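Local coordinates for protein endo-beta-1,2-glucanase (Talaromyces funiculosus, PDB 6IMU) that probably hydrolyses internal beta-1,2-glucosidic linkages of beta-1,2-glucans, as an endo-acting fungal glycoside hydrolase, at residues V87-H92 with A442-V447. Residues are numbered along the deposited sequence; the frame is centred on the assembly and turned at random.
Sequences VMLYAH and AILGGV
The imidazole of His92 carries Leu444 CB over one face, 3.9 Å from the ring centroid and 17° off the normal, a CH-pi contact displaced toward the CD2 and NE2 rim. The carbonyl of Gly446 abuts the rim of the imidazole, close to the ring plane; NE2 gives a short but bent hydrogen bond to Gly446 O, 2.8 Å with an N-H...O angle of only 124°, hence weak. Val447 CG1 approaches NE2 obliquely at 3.6 Å. With CG anti to its carbonyl carbon (chi1 -72°), His92 reaches into the turn that leaves helix 433-443. That turn is a Schellman motif, in which Gly445 takes positive phi, as does Gly446 after it, and Val447 follows as N-cap of helix 448-457. Replacing His92 with an alanine would probably leave Gly446 O without this donor and open a gap beside Leu444 and Val447 CG1. Deeper in, Met88 is bent at its last torsion to wrap Val447: its CG packs on CG1 at 3.7 Å, while CE lies against CG1 as well and reaches Gly446 CA at 4.0 Å. Leu89 CD1 meets Leu444 CD1 at 3.9 Å. This is a buried helix-to-turn contact in a helical part of the chain: one face of helix 80-94 packs on the Schellman turn between helices 433-443 and 448-457; helix 98-104 borders Leu89, His92 and Leu444, and helix 163-181 touches both Met88 and Val447.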
loop_
_atom_site.group_PDB
_atom_site.type_symbol
_atom_site.label_atom_id
_atom_site.label_comp_id
_atom_site.label_asym_id
_atom_site.label_seq_id
_atom_site.Cartn_x
_atom_site.Cartn_y
_atom_site.Cartn_z
ATOM N N VAL A 87 -0.920 -10.077 1.279
ATOM C CA VAL A 87 0.202 -10.943 1.623
ATOM C C VAL A 87 0.903 -10.406 2.880
ATOM O O VAL A 87 1.246 -11.180 3.758
ATOM C CB VAL A 87 1.166 -11.125 0.433
ATOM C CG1 VAL A 87 2.501 -11.733 0.849
ATOM C CG2 VAL A 87 0.516 -11.964 -0.658
ATOM N N MET A 88 1.103 -9.092 2.971
ATOM C CA MET A 88 1.760 -8.492 4.151
ATOM C C MET A 88 0.959 -8.804 5.418
ATOM O O MET A 88 1.534 -9.118 6.456
ATOM C CB MET A 88 1.911 -6.978 4.001
ATOM C CG MET A 88 3.087 -6.592 3.140
ATOM S SD MET A 88 3.201 -4.796 2.911
ATOM C CE MET A 88 3.543 -4.239 4.574
ATOM N N LEU A 89 -0.368 -8.724 5.330
ATOM C CA LEU A 89 -1.208 -9.046 6.468
ATOM C C LEU A 89 -0.990 -10.508 6.866
ATOM O O LEU A 89 -0.837 -10.807 8.037
ATOM C CB LEU A 89 -2.677 -8.804 6.118
ATOM C CG LEU A 89 -3.658 -9.341 7.155
ATOM C CD1 LEU A 89 -3.791 -8.363 8.299
ATOM C CD2 LEU A 89 -5.000 -9.650 6.514
ATOM N N TYR A 90 -0.996 -11.407 5.876
ATOM C CA TYR A 90 -0.855 -12.845 6.115
ATOM C C TYR A 90 0.530 -13.168 6.691
ATOM O O TYR A 90 0.676 -14.140 7.440
ATOM C CB TYR A 90 -1.112 -13.651 4.838
ATOM C CG TYR A 90 -2.515 -13.604 4.280
ATOM C CD1 TYR A 90 -3.621 -13.314 5.066
ATOM C CD2 TYR A 90 -2.735 -13.900 2.945
ATOM C CE1 TYR A 90 -4.903 -13.292 4.535
ATOM C CE2 TYR A 90 -4.005 -13.885 2.397
ATOM C CZ TYR A 90 -5.093 -13.576 3.192
ATOM O OH TYR A 90 -6.331 -13.566 2.623
ATOM N N ALA A 91 1.545 -12.378 6.328
ATOM C CA ALA A 91 2.883 -12.526 6.918
ATOM C C ALA A 91 2.798 -12.325 8.440
ATOM O O ALA A 91 3.319 -13.132 9.200
ATOM C CB ALA A 91 3.857 -11.567 6.281
ATOM N N HIS A 92 2.100 -11.273 8.878
ATOM C CA HIS A 92 1.937 -11.002 10.310
ATOM C C HIS A 92 1.078 -12.094 10.961
ATOM O O HIS A 92 1.384 -12.538 12.062
ATOM C CB HIS A 92 1.338 -9.612 10.536
ATOM C CG HIS A 92 2.293 -8.507 10.251
ATOM N ND1 HIS A 92 3.391 -8.269 11.049
ATOM C CD2 HIS A 92 2.311 -7.569 9.281
ATOM C CE1 HIS A 92 4.055 -7.236 10.576
ATOM N NE2 HIS A 92 3.411 -6.790 9.496
ATOM N N ALA A 442 0.190 -0.529 8.314
ATOM C CA ALA A 442 0.965 0.481 9.065
ATOM C C ALA A 442 0.812 0.258 10.580
ATOM O O ALA A 442 1.780 0.352 11.319
ATOM C CB ALA A 442 0.556 1.877 8.660
ATOM N N ILE A 443 -0.405 -0.060 11.030
ATOM C CA ILE A 443 -0.676 -0.369 12.436
ATOM C C ILE A 443 0.174 -1.571 12.880
ATOM O O ILE A 443 0.627 -1.605 14.014
ATOM C CB ILE A 443 -2.182 -0.607 12.673
ATOM C CG1 ILE A 443 -2.978 0.698 12.606
ATOM C CG2 ILE A 443 -2.429 -1.356 13.976
ATOM C CD1 ILE A 443 -4.474 0.506 12.454
ATOM N N LEU A 444 0.387 -2.542 11.984
ATOM C CA LEU A 444 1.144 -3.773 12.288
ATOM C C LEU A 444 2.655 -3.526 12.181
ATOM O O LEU A 444 3.446 -4.421 12.476
ATOM C CB LEU A 444 0.708 -4.889 11.335
ATOM C CG LEU A 444 -0.741 -5.349 11.486
ATOM C CD1 LEU A 444 -1.134 -6.307 10.368
ATOM C CD2 LEU A 444 -0.984 -5.988 12.844
ATOM N N GLY A 445 3.040 -2.313 11.764
ATOM C CA GLY A 445 4.428 -1.866 11.716
ATOM C C GLY A 445 5.112 -2.178 10.387
ATOM O O GLY A 445 6.320 -2.157 10.309
ATOM N N GLY A 446 4.338 -2.443 9.330
ATOM C CA GLY A 446 4.894 -2.900 8.053
ATOM C C GLY A 446 5.544 -4.267 8.198
ATOM O O GLY A 446 5.414 -4.903 9.246
ATOM N N VAL A 447 6.252 -4.714 7.152
ATOM C CA VAL A 447 6.928 -6.011 7.161
ATOM C C VAL A 447 8.448 -5.812 7.070
ATOM O O VAL A 447 9.174 -6.775 6.824
ATOM C CB VAL A 447 6.410 -6.940 6.039
ATOM C CG1 VAL A 447 4.940 -7.282 6.223
ATOM C CG2 VAL A 447 6.644 -6.385 4.643
#